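Local coordinates for protein UDP-N-acetylglucosamine pyrophosphorylase (Entamoeba histolytica, PDB 3OC9) that probably catalyses the formation of UDP-N-acetylglucosamine and diphosphate from UTP and N-acetyl-alpha-D-glucosamine 1-phosphate, at residues Leu357-Leu362 and Pro375-Ser380. Sequence-based numbering, arbitrary orientation.
Sequences LNIYYL and PICEIS
Asn-358 turns its CG away from its own carbonyl carbon (chi1 -68°), which carries the amide off the helix to the strand, while in Cys-377 SG stands opposite the backbone N (chi1 -172°) and reaches back to the helix. The amide ND2 gives an almost straight hydrogen bond to Cys-377 O, 2.9 Å long; this oxygen lies in the amide plane, although the donor sits tilted from the carbonyl plane. OD1 is joined more loosely to the strand, through a water that donates to Ile-379 O and, weakly, to OD1 itself. Asparagine suits this buried place because one short side chain can donate to a strand carbonyl through ND2 and accept from a water through OD1.

Small and only weakly polar, Cys-377 fits close against the helix: its SG lies 3.6 Å from Leu-362 CD1 and 3.7 Å from Asn-358 CB, and its CB meets Ile-359 CG1. Ile-379 runs past Asn-358 in the opposite direction, bringing the CD1 at the end of its extended CG1 arm to 3.8 Å from Asn-358 CB and also beside Leu-362 CG. Glu-378, alternating to the other side of the strand, has its OE2 hydrogen-bonded to Tyr-355 OH and to Glu-63 N.

Ile-359 and Leu-362 also touch Val-369. Strand 377-379 pairs in parallel with 402-404 near the C-terminus. The 357-362 segment of helix 347-364 packs steeply across strand 377-379, at 75°, a helix-on-strand contact.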
ATOM      1  N   LEU A 357      -3.804   7.363  17.340  1.00 26.38           N
ATOM      2  CA  LEU A 357      -2.354   7.198  17.146  1.00 25.96           C
ATOM      3  C   LEU A 357      -1.555   8.456  17.571  1.00 26.07           C
ATOM      4  O   LEU A 357      -0.508   8.349  18.248  1.00 26.50           O
ATOM      5  CB  LEU A 357      -2.044   6.815  15.681  1.00 24.81           C
ATOM      6  CG  LEU A 357      -0.570   6.582  15.327  1.00 24.48           C
ATOM      7  CD1 LEU A 357       0.064   5.487  16.207  1.00 24.02           C
ATOM      8  CD2 LEU A 357      -0.413   6.255  13.812  1.00 24.48           C
ATOM      9  N   ASN A 358      -2.036   9.636  17.180  1.00 25.74           N
ATOM     10  CA  ASN A 358      -1.327  10.885  17.462  1.00 27.17           C
ATOM     11  C   ASN A 358      -1.258  11.197  18.981  1.00 28.38           C
ATOM     12  O   ASN A 358      -0.233  11.680  19.488  1.00 29.20           O
ATOM     13  CB  ASN A 358      -1.941  12.058  16.665  1.00 27.20           C
ATOM     14  CG  ASN A 358      -1.713  11.936  15.156  1.00 27.33           C
ATOM     15  OD1 ASN A 358      -0.797  11.244  14.709  1.00 25.82           O
ATOM     16  ND2 ASN A 358      -2.542  12.621  14.373  1.00 27.25           N
ATOM     17  N   ILE A 359      -2.327  10.865  19.698  1.00 29.22           N
ATOM     18  CA  ILE A 359      -2.345  10.949  21.183  1.00 30.72           C
ATOM     19  C   ILE A 359      -1.298  10.017  21.830  1.00 30.68           C
ATOM     20  O   ILE A 359      -0.529  10.440  22.718  1.00 31.24           O
ATOM     21  CB  ILE A 359      -3.758  10.656  21.741  1.00 31.04           C
ATOM     22  CG1 ILE A 359      -4.737  11.736  21.272  1.00 32.64           C
ATOM     23  CG2 ILE A 359      -3.737  10.544  23.278  1.00 32.85           C
ATOM     24  CD1 ILE A 359      -6.199  11.398  21.538  1.00 33.88           C
ATOM     25  N   TYR A 360      -1.260   8.764  21.373  1.00 29.93           N
ATOM     26  CA  TYR A 360      -0.236   7.794  21.781  1.00 30.37           C
ATOM     27  C   TYR A 360       1.200   8.322  21.585  1.00 30.27           C
ATOM     28  O   TYR A 360       2.037   8.191  22.493  1.00 31.24           O
ATOM     29  CB  TYR A 360      -0.468   6.428  21.079  1.00 29.49           C
ATOM     30  CG  TYR A 360       0.679   5.407  21.208  1.00 31.66           C
ATOM     31  CD1 TYR A 360       0.761   4.553  22.313  1.00 34.00           C
ATOM     32  CD2 TYR A 360       1.666   5.297  20.216  1.00 30.85           C
ATOM     33  CE1 TYR A 360       1.799   3.618  22.431  1.00 35.53           C
ATOM     34  CE2 TYR A 360       2.716   4.369  20.330  1.00 33.32           C
ATOM     35  CZ  TYR A 360       2.774   3.535  21.437  1.00 35.27           C
ATOM     36  OH  TYR A 360       3.802   2.611  21.569  1.00 39.02           O
ATOM     37  N   TYR A 361       1.493   8.914  20.419  1.00 29.67           N
ATOM     38  CA  TYR A 361       2.842   9.435  20.134  1.00 30.03           C
ATOM     39  C   TYR A 361       3.210  10.618  21.079  1.00 31.32           C
ATOM     40  O   TYR A 361       4.347  10.702  21.591  1.00 31.13           O
ATOM     41  CB  TYR A 361       2.985   9.832  18.652  1.00 28.79           C
ATOM     42  CG  TYR A 361       3.209   8.655  17.672  1.00 27.30           C
ATOM     43  CD1 TYR A 361       3.905   7.494  18.070  1.00 26.96           C
ATOM     44  CD2 TYR A 361       2.764   8.741  16.339  1.00 25.57           C
ATOM     45  CE1 TYR A 361       4.131   6.415  17.149  1.00 25.66           C
ATOM     46  CE2 TYR A 361       2.984   7.670  15.419  1.00 25.72           C
ATOM     47  CZ  TYR A 361       3.670   6.523  15.840  1.00 26.15           C
ATOM     48  OH  TYR A 361       3.887   5.463  14.947  1.00 25.94           O
ATOM     49  N   LEU A 362       2.253  11.509  21.324  1.00 31.80           N
ATOM     50  CA  LEU A 362       2.467  12.606  22.285  1.00 33.40           C
ATOM     51  C   LEU A 362       2.831  12.105  23.697  1.00 34.98           C
ATOM     52  O   LEU A 362       3.743  12.648  24.325  1.00 35.56           O
ATOM     53  CB  LEU A 362       1.257  13.553  22.338  1.00 33.50           C
ATOM     54  CG  LEU A 362       1.106  14.584  21.212  1.00 33.99           C
ATOM     55  CD1 LEU A 362      -0.304  15.224  21.203  1.00 34.35           C
ATOM     56  CD2 LEU A 362       2.198  15.680  21.235  1.00 33.43           C
ATOM     57  N   PRO A 375     -11.917  15.207  20.809  1.00 42.38           N
ATOM     58  CA  PRO A 375     -10.998  14.135  20.407  1.00 40.80           C
ATOM     59  C   PRO A 375      -9.934  14.528  19.350  1.00 39.26           C
ATOM     60  O   PRO A 375      -9.088  13.690  19.005  1.00 38.71           O
ATOM     61  CB  PRO A 375     -11.948  13.091  19.815  1.00 40.78           C
ATOM     62  CG  PRO A 375     -13.000  13.924  19.141  1.00 41.33           C
ATOM     63  CD  PRO A 375     -13.145  15.196  19.986  1.00 42.38           C
ATOM     64  N   ILE A 376      -9.969  15.765  18.858  1.00 38.31           N
ATOM     65  CA  ILE A 376      -9.120  16.197  17.711  1.00 36.51           C
ATOM     66  C   ILE A 376      -7.622  16.324  18.048  1.00 35.74           C
ATOM     67  O   ILE A 376      -7.240  17.080  18.939  1.00 35.62           O
ATOM     68  CB  ILE A 376      -9.644  17.526  17.096  1.00 37.25           C
ATOM     69  CG1 ILE A 376     -11.112  17.364  16.686  1.00 37.31           C
ATOM     70  CG2 ILE A 376      -8.771  17.986  15.889  1.00 36.55           C
ATOM     71  CD1 ILE A 376     -11.803  18.647  16.333  1.00 39.66           C
ATOM     72  N   CYS A 377      -6.783  15.567  17.328  1.00 33.64           N
ATOM     73  CA  CYS A 377      -5.321  15.651  17.464  1.00 32.65           C
ATOM     74  C   CYS A 377      -4.718  15.391  16.073  1.00 31.51           C
ATOM     75  O   CYS A 377      -4.632  14.233  15.667  1.00 31.14           O
ATOM     76  CB  CYS A 377      -4.820  14.616  18.479  1.00 31.25           C
ATOM     77  SG  CYS A 377      -3.055  14.671  18.980  1.00 32.60           S
ATOM     78  N   GLU A 378      -4.361  16.461  15.355  1.00 31.24           N
ATOM     79  CA  GLU A 378      -3.817  16.381  13.978  1.00 31.44           C
ATOM     80  C   GLU A 378      -2.355  16.812  13.927  1.00 31.31           C
ATOM     81  O   GLU A 378      -2.024  17.982  14.199  1.00 32.46           O
ATOM     82  CB  GLU A 378      -4.625  17.236  12.984  1.00 32.13           C
ATOM     83  CG  GLU A 378      -6.113  16.914  12.933  1.00 33.39           C
ATOM     84  CD  GLU A 378      -6.828  17.408  11.669  1.00 33.80           C
ATOM     85  OE1 GLU A 378      -6.220  18.088  10.798  1.00 35.19           O
ATOM     86  OE2 GLU A 378      -8.024  17.085  11.528  1.00 33.36           O
ATOM     87  N   ILE A 379      -1.490  15.868  13.554  1.00 30.14           N
ATOM     88  CA  ILE A 379      -0.047  16.088  13.467  1.00 29.58           C
ATOM     89  C   ILE A 379       0.416  15.852  12.022  1.00 29.33           C
ATOM     90  O   ILE A 379       0.326  14.723  11.522  1.00 29.05           O
ATOM     91  CB  ILE A 379       0.727  15.143  14.437  1.00 29.47           C
ATOM     92  CG1 ILE A 379       0.271  15.374  15.902  1.00 30.71           C
ATOM     93  CG2 ILE A 379       2.255  15.309  14.227  1.00 29.78           C
ATOM     94  CD1 ILE A 379       0.992  14.510  16.967  1.00 30.55           C
ATOM     95  N   SER A 380       0.907  16.906  11.362  1.00 29.08           N
ATOM     96  CA  SER A 380       1.288  16.821   9.936  1.00 29.32           C
ATOM     97  C   SER A 380       2.329  15.728   9.671  1.00 28.41           C
ATOM     98  O   SER A 380       3.288  15.588  10.433  1.00 27.61           O
ATOM     99  CB  SER A 380       1.821  18.157   9.427  1.00 30.18           C
ATOM    100  OG  SER A 380       2.204  18.041   8.056  1.00 31.25           O
TER
HETATM  101  O   HOH W   1       0.755  11.924  11.729  1.00 36.29           O